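Local coordinates for protein free serine kinase (Thermococcus kodakarensis KOD1, PDB 5X0J) that phosphorylates free L-serine with ADP as phosphate donor, giving O-phospho-L-serine and AMP in the first step from serine to cysteine, at residues 24-29 against 72-77; 34-39 against 219-224; 54-59 against 63-68. The protein carries 1 engineered substitution. One frame throughout, in Å; residues are numbered along the deposited sequence.

Interaction 1. Residues 24-29 against 72-77; sequences DKMKPH and HRWAGL. With AMP (adenosine monophosphate), chain B.
The indole of Trp74, reaching out from helix 71-80, overlaps Met26 near its pyrrole part and Pro28 near the far end of its benzene part. The Met26 side chain runs alongside, pointing the other way, with SD 3.8 Å from Trp74 CD1; the sulfur stands oblique to the five-membered ring, 4.7 Å from its centroid, in a Met-aromatic contact. Beyond it, Pro28 brings CG to 3.7 Å from Trp74 CH2. With CG anti to the backbone N (chi1 168°), the Trp74 side chain extends from the helix to the edge strand 26-27 of the mixed sheet, and a hydrogen bond from NE1 to the carbonyl of Leu23 fixes how the ring is turned. A leucine in place of Trp74 would probably leave Met26 and Pro28 without the broad indole they both touch and the Leu23 carbonyl without its indole donor. On the same helix, His72 and Arg73 hold the AMP phosphate. O2P of AMP takes bonds from His72 N and from His72 ND1 (2.7 Å), the latter in the plane of the imidazole; O1P likewise takes one from Arg73 N and one from Arg73 NE (2.8 Å), and Arg73 NH2 binds O3P. The chemistry is thus divided: an apolar contact seats the helix against the sheet, while backbone N-H groups and polar or cationic side chains near its N-terminal end receive the phosphate and probably help to balance its charge.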
loop_
_atom_site.group_PDB
_atom_site.type_symbol
_atom_site.label_atom_id
_atom_site.label_comp_id
_atom_site.label_asym_id
_atom_site.label_seq_id
_atom_site.Cartn_x
_atom_site.Cartn_y
_atom_site.Cartn_z
ATOM N N ASP A 24 -12.826 -6.915 -14.077
ATOM C CA ASP A 24 -14.027 -6.098 -13.849
ATOM C C ASP A 24 -14.937 -6.596 -12.714
ATOM O O ASP A 24 -15.943 -5.941 -12.420
ATOM C CB ASP A 24 -14.822 -5.886 -15.163
ATOM C CG ASP A 24 -15.563 -7.140 -15.646
ATOM O OD1 ASP A 24 -15.530 -8.191 -14.980
ATOM O OD2 ASP A 24 -16.227 -7.061 -16.705
ATOM N N LYS A 25 -14.613 -7.741 -12.100
ATOM C CA LYS A 25 -15.291 -8.196 -10.883
ATOM C C LYS A 25 -14.526 -7.814 -9.611
ATOM O O LYS A 25 -14.904 -8.231 -8.516
ATOM C CB LYS A 25 -15.506 -9.714 -10.920
ATOM C CG LYS A 25 -16.305 -10.216 -12.120
ATOM C CD LYS A 25 -17.713 -9.648 -12.156
ATOM C CE LYS A 25 -18.499 -10.164 -13.348
ATOM N NZ LYS A 25 -18.704 -11.641 -13.325
ATOM N N MET A 26 -13.455 -7.029 -9.753
ATOM C CA MET A 26 -12.588 -6.682 -8.624
ATOM C C MET A 26 -12.781 -5.226 -8.227
ATOM O O MET A 26 -12.779 -4.340 -9.083
ATOM C CB MET A 26 -11.135 -6.919 -8.998
ATOM C CG MET A 26 -10.848 -8.331 -9.467
ATOM S SD MET A 26 -9.093 -8.513 -9.806
ATOM C CE MET A 26 -9.045 -10.220 -10.352
ATOM N N LYS A 27 -12.869 -4.991 -6.925
ATOM C CA LYS A 27 -13.199 -3.685 -6.386
ATOM C C LYS A 27 -12.025 -3.148 -5.564
ATOM O O LYS A 27 -11.687 -3.734 -4.536
ATOM C CB LYS A 27 -14.448 -3.823 -5.523
ATOM C CG LYS A 27 -15.085 -2.510 -5.138
ATOM C CD LYS A 27 -16.463 -2.751 -4.551
ATOM C CE LYS A 27 -17.204 -1.452 -4.306
ATOM N NZ LYS A 27 -18.601 -1.714 -3.864
ATOM N N PRO A 28 -11.401 -2.034 -6.008
ATOM C CA PRO A 28 -10.291 -1.470 -5.224
ATOM C C PRO A 28 -10.792 -0.842 -3.922
ATOM O O PRO A 28 -11.932 -0.393 -3.841
ATOM C CB PRO A 28 -9.727 -0.403 -6.151
ATOM C CG PRO A 28 -10.918 0.069 -6.895
ATOM C CD PRO A 28 -11.758 -1.143 -7.133
ATOM N N HIS A 29 -9.970 -0.897 -2.882
ATOM C CA HIS A 29 -10.193 -0.136 -1.665
ATOM C C HIS A 29 -9.175 0.949 -1.343
ATOM O O HIS A 29 -9.296 1.605 -0.310
ATOM C CB HIS A 29 -10.366 -1.088 -0.473
ATOM C CG HIS A 29 -9.106 -1.764 -0.007
ATOM N ND1 HIS A 29 -8.723 -3.016 -0.444
ATOM C CD2 HIS A 29 -8.169 -1.386 0.895
ATOM C CE1 HIS A 29 -7.610 -3.377 0.170
ATOM N NE2 HIS A 29 -7.247 -2.401 0.979
ATOM N N HIS A 72 -2.134 -2.513 -7.853
ATOM C CA HIS A 72 -1.277 -2.099 -8.964
ATOM C C HIS A 72 -1.275 -3.130 -10.072
ATOM O O HIS A 72 -1.348 -2.773 -11.255
ATOM C CB HIS A 72 0.119 -1.765 -8.438
ATOM C CG HIS A 72 0.105 -0.647 -7.443
ATOM N ND1 HIS A 72 -0.240 -0.826 -6.122
ATOM C CD2 HIS A 72 0.306 0.680 -7.598
ATOM C CE1 HIS A 72 -0.199 0.331 -5.495
ATOM N NE2 HIS A 72 0.137 1.256 -6.370
ATOM N N ARG A 73 -1.240 -4.404 -9.697
ATOM C CA ARG A 73 -1.436 -5.462 -10.687
ATOM C C ARG A 73 -2.778 -5.269 -11.415
ATOM O O ARG A 73 -2.853 -5.344 -12.657
ATOM C CB ARG A 73 -1.375 -6.844 -10.054
ATOM C CG ARG A 73 0.039 -7.363 -9.848
ATOM C CD ARG A 73 0.090 -8.517 -8.871
ATOM N NE ARG A 73 -0.102 -8.062 -7.490
ATOM C CZ ARG A 73 -0.303 -8.860 -6.444
ATOM N NH1 ARG A 73 -0.342 -10.189 -6.589
ATOM N NH2 ARG A 73 -0.442 -8.335 -5.232
ATOM N N TRP A 74 -3.835 -5.013 -10.647
ATOM C CA TRP A 74 -5.179 -4.842 -11.234
ATOM C C TRP A 74 -5.220 -3.643 -12.181
ATOM O O TRP A 74 -5.640 -3.766 -13.336
ATOM C CB TRP A 74 -6.214 -4.715 -10.111
ATOM C CG TRP A 74 -7.585 -4.263 -10.524
ATOM C CD1 TRP A 74 -8.574 -5.028 -11.091
ATOM C CD2 TRP A 74 -8.129 -2.949 -10.366
ATOM N NE1 TRP A 74 -9.696 -4.266 -11.292
ATOM C CE2 TRP A 74 -9.457 -2.989 -10.852
ATOM C CE3 TRP A 74 -7.630 -1.742 -9.838
ATOM C CZ2 TRP A 74 -10.287 -1.849 -10.860
ATOM C CZ3 TRP A 74 -8.451 -0.620 -9.828
ATOM C CH2 TRP A 74 -9.768 -0.682 -10.345
ATOM N N ALA A 75 -4.746 -2.494 -11.717
ATOM C CA ALA A 75 -4.739 -1.289 -12.549
ATOM C C ALA A 75 -3.821 -1.439 -13.761
ATOM O O ALA A 75 -4.161 -1.012 -14.866
ATOM C CB ALA A 75 -4.313 -0.078 -11.734
ATOM N N GLY A 76 -2.647 -2.038 -13.555
ATOM C CA GLY A 76 -1.699 -2.239 -14.642
ATOM C C GLY A 76 -2.193 -3.199 -15.710
ATOM O O GLY A 76 -2.089 -2.917 -16.908
ATOM N N LEU A 77 -2.749 -4.327 -15.282
ATOM C CA LEU A 77 -3.371 -5.263 -16.227
ATOM C C LEU A 77 -4.528 -4.627 -16.994
ATOM O O LEU A 77 -4.648 -4.840 -18.204
ATOM C CB LEU A 77 -3.832 -6.531 -15.514
ATOM C CG LEU A 77 -2.713 -7.468 -15.040
ATOM C CD1 LEU A 77 -3.358 -8.601 -14.265
ATOM C CD2 LEU A 77 -1.874 -8.004 -16.184
HETATM P P AMP B . 0.109 -4.644 -5.951
HETATM O O1P AMP B . -0.282 -5.313 -7.259
HETATM O O2P AMP B . -0.712 -3.404 -5.658
HETATM O O3P AMP B . 0.179 -5.634 -4.819
HETATM O "O5'" AMP B . 1.599 -4.075 -6.159
HETATM C "C5'" AMP B . 2.470 -4.547 -7.184
HETATM C "C4'" AMP B . 2.796 -6.013 -6.960
HETATM O "O4'" AMP B . 3.225 -6.583 -8.180
HETATM C "C3'" AMP B . 3.961 -6.327 -5.995
HETATM O "O3'" AMP B . 3.517 -7.285 -5.038
HETATM C "C2'" AMP B . 5.085 -6.944 -6.827
HETATM O "O2'" AMP B . 5.843 -7.930 -6.130
HETATM C "C1'" AMP B . 4.235 -7.519 -7.925
HETATM N N9 AMP B . 4.903 -7.859 -9.197
HETATM C C8 AMP B . 6.004 -7.312 -9.746
HETATM N N7 AMP B . 6.283 -7.881 -10.944
HETATM C C5 AMP B . 5.333 -8.800 -11.160
HETATM C C6 AMP B . 5.030 -9.770 -12.226
HETATM N N6 AMP B . 5.825 -9.845 -13.315
HETATM N N1 AMP B . 3.940 -10.555 -12.058
HETATM C C2 AMP B . 3.134 -10.486 -10.972
HETATM N N3 AMP B . 3.362 -9.631 -9.962
HETATM C C4 AMP B . 4.423 -8.789 -10.010
#

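Interaction 2. Residues 34-39 against 219-224; sequences QKELEA and SPKTTR. With SEP (phosphoserine), chain C; AMP (adenosine monophosphate), chain B.
Glu36 of helix 34-47 and Lys221 of the loop before strand 224-226 meet through a salt bridge, Lys221 NZ lying 2.7 Å from Glu36 OE1. The ammonium comes from the anti side of the carboxylate, 20° out of its plane, and the two side chains cross at about a right angle. Glu36 has CG anti to the backbone N and then bends (chi2 81°), which turns its carboxylate toward the lysine. This buried meeting is the close part of the contact. Lys221 NZ also gives a hydrogen bond to phosphoserine O1P at 2.9 Å, a weak one to O2P at 3.3 Å, and a second salt bridge to Glu4; OE2 of Glu36 is held by the backbone N of Val3. Glu36 and Lys221 are the one touching pair, and away from them the rest of the helix segment runs clear of the loop. Across the loop, Thr223 OG1 accepts the phosphoserine amino group, with SEP N 2.9 Å away, and is itself bonded to His29. The carboxylates of Glu36 and Glu4 lie close together, and by pairing with both Lys221 NZ probably offsets their mutual repulsion while staying beside the product phosphate.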
loop_
_atom_site.group_PDB
_atom_site.type_symbol
_atom_site.label_atom_id
_atom_site.label_comp_id
_atom_site.label_asym_id
_atom_site.label_seq_id
_atom_site.Cartn_x
_atom_site.Cartn_y
_atom_site.Cartn_z
ATOM N N GLN A 34 2.451 5.785 -8.195
ATOM C CA GLN A 34 2.837 5.730 -9.603
ATOM C C GLN A 34 4.026 4.819 -9.869
ATOM O O GLN A 34 3.994 4.029 -10.810
ATOM C CB GLN A 34 3.121 7.121 -10.167
ATOM C CG GLN A 34 3.565 7.080 -11.625
ATOM C CD GLN A 34 3.434 8.410 -12.319
ATOM O OE1 GLN A 34 2.461 9.120 -12.118
ATOM N NE2 GLN A 34 4.402 8.735 -13.171
ATOM N N LYS A 35 5.072 4.920 -9.056
ATOM C CA LYS A 35 6.259 4.074 -9.271
ATOM C C LYS A 35 5.986 2.583 -9.090
ATOM O O LYS A 35 6.655 1.754 -9.701
ATOM C CB LYS A 35 7.394 4.474 -8.339
ATOM C CG LYS A 35 7.981 5.841 -8.619
ATOM C CD LYS A 35 8.854 5.909 -9.844
ATOM C CE LYS A 35 9.784 7.110 -9.739
ATOM N NZ LYS A 35 10.483 7.373 -11.018
ATOM N N GLU A 36 5.027 2.238 -8.235
ATOM C CA GLU A 36 4.619 0.837 -8.037
ATOM C C GLU A 36 3.886 0.322 -9.284
ATOM O O GLU A 36 4.150 -0.785 -9.760
ATOM C CB GLU A 36 3.738 0.737 -6.790
ATOM C CG GLU A 36 3.301 -0.661 -6.350
ATOM C CD GLU A 36 4.330 -1.433 -5.554
ATOM O OE1 GLU A 36 3.936 -2.041 -4.531
ATOM O OE2 GLU A 36 5.512 -1.403 -5.935
ATOM N N LEU A 37 2.974 1.131 -9.813
ATOM C CA LEU A 37 2.254 0.800 -11.042
ATOM C C LEU A 37 3.217 0.620 -12.220
ATOM O O LEU A 37 3.160 -0.382 -12.938
ATOM C CB LEU A 37 1.236 1.906 -11.361
ATOM C CG LEU A 37 0.360 1.678 -12.589
ATOM C CD1 LEU A 37 -0.393 0.359 -12.486
ATOM C CD2 LEU A 37 -0.588 2.855 -12.768
ATOM N N GLU A 38 4.113 1.584 -12.395
ATOM C CA GLU A 38 5.083 1.544 -13.489
ATOM C C GLU A 38 5.962 0.308 -13.402
ATOM O O GLU A 38 6.156 -0.392 -14.400
ATOM C CB GLU A 38 5.964 2.784 -13.470
ATOM C CG GLU A 38 5.232 4.052 -13.873
ATOM C CD GLU A 38 6.053 5.313 -13.652
ATOM O OE1 GLU A 38 7.045 5.288 -12.882
ATOM O OE2 GLU A 38 5.676 6.351 -14.242
ATOM N N ALA A 39 6.480 0.024 -12.209
ATOM C CA ALA A 39 7.372 -1.130 -12.025
ATOM C C ALA A 39 6.667 -2.435 -12.340
ATOM O O ALA A 39 7.243 -3.312 -12.987
ATOM C CB ALA A 39 7.940 -1.156 -10.619
ATOM N N SER A 219 -6.074 6.160 1.133
ATOM C CA SER A 219 -4.809 6.541 0.519
ATOM C C SER A 219 -3.983 5.265 0.226
ATOM O O SER A 219 -4.281 4.191 0.767
ATOM C CB SER A 219 -4.050 7.524 1.428
ATOM O OG SER A 219 -3.499 6.870 2.555
ATOM N N PRO A 220 -2.956 5.376 -0.636
ATOM C CA PRO A 220 -2.222 4.167 -1.027
ATOM C C PRO A 220 -1.627 3.406 0.150
ATOM O O PRO A 220 -1.182 4.005 1.146
ATOM C CB PRO A 220 -1.130 4.698 -1.960
ATOM C CG PRO A 220 -1.644 5.997 -2.452
ATOM C CD PRO A 220 -2.410 6.568 -1.301
ATOM N N LYS A 221 -1.629 2.080 0.027
ATOM C CA LYS A 221 -0.932 1.179 0.948
ATOM C C LYS A 221 -1.446 1.260 2.390
ATOM O O LYS A 221 -0.737 0.945 3.338
ATOM C CB LYS A 221 0.583 1.428 0.882
ATOM C CG LYS A 221 1.191 1.311 -0.510
ATOM C CD LYS A 221 1.080 -0.101 -1.057
ATOM C CE LYS A 221 1.898 -0.241 -2.317
ATOM N NZ LYS A 221 1.853 -1.636 -2.850
ATOM N N THR A 222 -2.692 1.685 2.558
ATOM C CA THR A 222 -3.289 1.764 3.881
ATOM C C THR A 222 -3.372 0.392 4.547
ATOM O O THR A 222 -3.017 0.255 5.718
ATOM C CB THR A 222 -4.661 2.459 3.809
ATOM O OG1 THR A 222 -4.456 3.834 3.476
ATOM C CG2 THR A 222 -5.432 2.343 5.120
ATOM N N THR A 223 -3.815 -0.619 3.808
ATOM C CA THR A 223 -3.909 -1.966 4.350
ATOM C C THR A 223 -2.662 -2.793 4.038
ATOM O O THR A 223 -2.135 -2.750 2.931
ATOM C CB THR A 223 -5.109 -2.720 3.774
ATOM O OG1 THR A 223 -4.981 -2.795 2.353
ATOM C CG2 THR A 223 -6.412 -2.029 4.117
ATOM N N ARG A 224 -2.192 -3.520 5.044
ATOM C CA ARG A 224 -1.164 -4.527 4.865
ATOM C C ARG A 224 -1.742 -5.816 5.424
ATOM O O ARG A 224 -1.699 -6.049 6.621
ATOM C CB ARG A 224 0.143 -4.145 5.576
ATOM C CG ARG A 224 1.239 -5.188 5.426
ATOM C CD ARG A 224 2.591 -4.699 5.931
ATOM N NE ARG A 224 2.668 -4.541 7.381
ATOM C CZ ARG A 224 2.862 -5.523 8.262
ATOM N NH1 ARG A 224 2.982 -6.781 7.883
ATOM N NH2 ARG A 224 2.926 -5.240 9.563
HETATM N N SEP C . -3.584 -4.012 0.182
HETATM C CA SEP C . -2.138 -4.363 0.035
HETATM C CB SEP C . -1.321 -3.075 -0.073
HETATM O OG SEP C . -1.787 -2.320 -1.190
HETATM C C SEP C . -1.695 -5.245 1.172
HETATM O O SEP C . -0.480 -5.372 1.424
HETATM O OXT SEP C . -2.528 -5.856 1.868
HETATM P P SEP C . -1.523 -2.825 -2.709
HETATM O O1P SEP C . -0.237 -3.635 -2.645
HETATM O O2P SEP C . -1.396 -1.529 -3.443
HETATM O O3P SEP C . -2.750 -3.618 -3.081
HETATM P P AMP B . 0.109 -4.644 -5.951
HETATM O O1P AMP B . -0.282 -5.313 -7.259
HETATM O O2P AMP B . -0.712 -3.404 -5.658
HETATM O O3P AMP B . 0.179 -5.634 -4.819
HETATM O "O5'" AMP B . 1.599 -4.075 -6.159
HETATM C "C5'" AMP B . 2.470 -4.547 -7.184
HETATM C "C4'" AMP B . 2.796 -6.013 -6.960
HETATM O "O4'" AMP B . 3.225 -6.583 -8.180
HETATM C "C3'" AMP B . 3.961 -6.327 -5.995
HETATM O "O3'" AMP B . 3.517 -7.285 -5.038
HETATM C "C2'" AMP B . 5.085 -6.944 -6.827
HETATM O "O2'" AMP B . 5.843 -7.930 -6.130
HETATM C "C1'" AMP B . 4.235 -7.519 -7.925
HETATM N N9 AMP B . 4.903 -7.859 -9.197
HETATM C C8 AMP B . 6.004 -7.312 -9.746
HETATM N N7 AMP B . 6.283 -7.881 -10.944
HETATM C C5 AMP B . 5.333 -8.800 -11.160
HETATM C C6 AMP B . 5.030 -9.770 -12.226
HETATM N N6 AMP B . 5.825 -9.845 -13.315
HETATM N N1 AMP B . 3.940 -10.555 -12.058
HETATM C C2 AMP B . 3.134 -10.486 -10.972
HETATM N N3 AMP B . 3.362 -9.631 -9.962
HETATM C C4 AMP B . 4.423 -8.789 -10.010
#

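Interaction 3. Residues 54-59 against 63-68; sequences MLLAKV and DMYLIV. With SEP (phosphoserine), chain C.
The carbonyl O of Ala57 takes the short bond from Leu66 N, 2.7 Å, and the CA-H of Tyr65 also leans on it, with CA 3.3 Å from that oxygen. In return Ala57 N binds Leu66 O at 3.1 Å, in the carbonyl plane, making Ala57 and Leu66 an antiparallel hydrogen-bonded pair in the hairpin of strands 54-58 and 65-67. Two further bonds extend the pairing: Val59 N to Met64 O, nearly straight at 172°, and Val68 N to Leu55 O, 2.8 Å. The strand axes run at 143°, well short of exactly antiparallel. On the face carrying Leu56, Lys58, Tyr65 and Ile67, the phenol ring of Tyr65 turns its edge to the carbonyl carbon of Ala57, and the side chains of Leu56 and Tyr65 cross at about a right angle, Leu56 CD1 lying 4.0 Å from Tyr65 CB. Nearby, in one of its two conformers, the bent end of Met54 (chi3 64°) puts its CE methyl against Ile67, 3.9 Å from CG2; Met26 of strand 26-27 touches Met54, Leu56 and Ile67. Beside Ala57 and Leu66, Val68 CG2 meets Ala57 CB, Val59 CG2 sits by Leu66 CB, and helix 205-213 packs on Leu66. At the turn end of the hairpin, Lys58 NZ bonds Val59 O and also Glu62 O. Where the chain corners at Val68, its carbonyl O accepts the amino group of phosphoserine, SEP N lying 2.7 Å away. Main-chain bonds and apolar side chains therefore fix the hairpin up to that corner, and there a backbone carbonyl, sharing SEP N with Thr223 OG1, is presented to the amino group of the product, which its partial negative charge probably favours.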
loop_
_atom_site.group_PDB
_atom_site.type_symbol
_atom_site.label_atom_id
_atom_site.label_comp_id
_atom_site.label_asym_id
_atom_site.label_seq_id
_atom_site.Cartn_x
_atom_site.Cartn_y
_atom_site.Cartn_z
ATOM N N MET A 54 -3.157 -12.426 -7.198
ATOM C CA MET A 54 -3.854 -11.415 -6.411
ATOM C C MET A 54 -4.556 -12.073 -5.238
ATOM O O MET A 54 -4.868 -13.258 -5.261
ATOM C CB MET A 54 -4.869 -10.660 -7.249
ATOM C CG MET A 54 -4.240 -9.730 -8.277
ATOM S SD MET A 54 -5.505 -8.852 -9.219
ATOM C CE MET A 54 -6.280 -7.889 -7.906
ATOM N N LEU A 55 -4.781 -11.291 -4.185
ATOM C CA LEU A 55 -5.563 -11.750 -3.040
ATOM C C LEU A 55 -6.908 -11.032 -3.101
ATOM O O LEU A 55 -6.959 -9.801 -3.207
ATOM C CB LEU A 55 -4.839 -11.459 -1.728
ATOM C CG LEU A 55 -3.455 -12.085 -1.508
ATOM C CD1 LEU A 55 -2.908 -11.704 -0.134
ATOM C CD2 LEU A 55 -3.494 -13.595 -1.686
ATOM N N LEU A 56 -7.991 -11.814 -3.044
ATOM C CA LEU A 56 -9.360 -11.295 -3.169
ATOM C C LEU A 56 -10.217 -11.795 -2.016
ATOM O O LEU A 56 -9.865 -12.767 -1.355
ATOM C CB LEU A 56 -10.004 -11.784 -4.459
ATOM C CG LEU A 56 -9.305 -11.474 -5.778
ATOM C CD1 LEU A 56 -10.138 -12.075 -6.892
ATOM C CD2 LEU A 56 -9.146 -9.976 -5.981
ATOM N N ALA A 57 -11.377 -11.176 -1.831
ATOM C CA ALA A 57 -12.383 -11.698 -0.927
ATOM C C ALA A 57 -13.743 -11.245 -1.426
ATOM O O ALA A 57 -13.878 -10.120 -1.891
ATOM C CB ALA A 57 -12.154 -11.202 0.484
ATOM N N LYS A 58 -14.741 -12.119 -1.316
ATOM C CA LYS A 58 -16.119 -11.795 -1.719
ATOM C C LYS A 58 -16.660 -10.601 -0.925
ATOM O O LYS A 58 -16.531 -10.554 0.299
ATOM C CB LYS A 58 -17.000 -13.030 -1.508
ATOM C CG LYS A 58 -18.492 -12.866 -1.745
ATOM C CD LYS A 58 -18.819 -12.680 -3.208
ATOM C CE LYS A 58 -20.322 -12.805 -3.442
ATOM N NZ LYS A 58 -21.154 -11.934 -2.552
ATOM N N VAL A 59 -17.250 -9.635 -1.629
ATOM C CA VAL A 59 -17.911 -8.505 -0.985
ATOM C C VAL A 59 -19.311 -8.962 -0.566
ATOM O O VAL A 59 -20.065 -9.433 -1.413
ATOM C CB VAL A 59 -18.049 -7.310 -1.946
ATOM C CG1 VAL A 59 -18.804 -6.162 -1.282
ATOM C CG2 VAL A 59 -16.679 -6.851 -2.417
ATOM N N ASP A 63 -21.897 -9.259 -6.294
ATOM C CA ASP A 63 -21.147 -10.189 -7.144
ATOM C C ASP A 63 -19.828 -9.535 -7.571
ATOM O O ASP A 63 -19.559 -9.348 -8.757
ATOM C CB ASP A 63 -21.972 -10.610 -8.369
ATOM C CG ASP A 63 -23.242 -11.358 -7.993
ATOM N N MET A 64 -19.021 -9.200 -6.565
ATOM C CA MET A 64 -17.735 -8.518 -6.732
ATOM C C MET A 64 -16.783 -9.036 -5.672
ATOM O O MET A 64 -17.225 -9.495 -4.613
ATOM C CB MET A 64 -17.869 -7.007 -6.524
ATOM C CG MET A 64 -18.717 -6.257 -7.540
ATOM S SD MET A 64 -17.990 -6.202 -9.188
ATOM C CE MET A 64 -16.584 -5.114 -8.968
ATOM N N TYR A 65 -15.490 -8.910 -5.951
ATOM C CA TYR A 65 -14.430 -9.284 -5.030
ATOM C C TYR A 65 -13.651 -8.051 -4.619
ATOM O O TYR A 65 -13.204 -7.289 -5.470
ATOM C CB TYR A 65 -13.499 -10.285 -5.710
ATOM C CG TYR A 65 -14.138 -11.636 -5.874
ATOM C CD1 TYR A 65 -14.154 -12.542 -4.818
ATOM C CD2 TYR A 65 -14.772 -11.990 -7.062
ATOM C CE1 TYR A 65 -14.762 -13.779 -4.942
ATOM C CE2 TYR A 65 -15.385 -13.232 -7.194
ATOM C CZ TYR A 65 -15.380 -14.113 -6.122
ATOM O OH TYR A 65 -15.977 -15.357 -6.238
ATOM N N LEU A 66 -13.521 -7.845 -3.310
ATOM C CA LEU A 66 -12.599 -6.866 -2.749
ATOM C C LEU A 66 -11.190 -7.249 -3.165
ATOM O O LEU A 66 -10.804 -8.404 -2.983
ATOM C CB LEU A 66 -12.683 -6.919 -1.225
ATOM C CG LEU A 66 -11.677 -6.061 -0.447
ATOM C CD1 LEU A 66 -11.842 -4.578 -0.760
ATOM C CD2 LEU A 66 -11.785 -6.354 1.052
ATOM N N ILE A 67 -10.431 -6.298 -3.705
ATOM C CA ILE A 67 -8.985 -6.470 -3.853
ATOM C C ILE A 67 -8.367 -6.349 -2.462
ATOM O O ILE A 67 -8.338 -5.273 -1.885
ATOM C CB ILE A 67 -8.369 -5.431 -4.810
ATOM C CG1 ILE A 67 -8.963 -5.590 -6.217
ATOM C CG2 ILE A 67 -6.855 -5.586 -4.865
ATOM C CD1 ILE A 67 -8.561 -4.498 -7.196
ATOM N N VAL A 68 -7.900 -7.467 -1.920
ATOM C CA VAL A 68 -7.220 -7.488 -0.627
ATOM C C VAL A 68 -5.778 -7.004 -0.829
ATOM O O VAL A 68 -5.307 -6.126 -0.091
ATOM C CB VAL A 68 -7.305 -8.902 -0.008
ATOM C CG1 VAL A 68 -6.472 -9.009 1.257
ATOM C CG2 VAL A 68 -8.766 -9.232 0.278
HETATM N N SEP C . -3.584 -4.012 0.182
HETATM C CA SEP C . -2.138 -4.363 0.035
HETATM C CB SEP C . -1.321 -3.075 -0.073
HETATM O OG SEP C . -1.787 -2.320 -1.190
HETATM C C SEP C . -1.695 -5.245 1.172
HETATM O O SEP C . -0.480 -5.372 1.424
HETATM O OXT SEP C . -2.528 -5.856 1.868
HETATM P P SEP C . -1.523 -2.825 -2.709
HETATM O O1P SEP C . -0.237 -3.635 -2.645
HETATM O O2P SEP C . -1.396 -1.529 -3.443
HETATM O O3P SEP C . -2.750 -3.618 -3.081
#

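From the N terminus, after two short strands, the chain enters strand 26-27, then helix 34-47, and reaches the hairpin of interaction 3, whose two strands close a turn of only a few residues. That short loop falls within the longer one that interaction 1 closes when helix 71-80 returns to residues 24-29, and strands 26-27 and 65-67 lie side by side in the mixed sheet. Interaction 2 makes the longest closure, bringing residues 219-224 back to helix 34-47; it crosses interaction 1 and encloses interaction 3. Interactions 1 and 2 both touch AMP, and 2 and 3 both touch phosphoserine, so sheet, helices and the late loop converge on the two ligands.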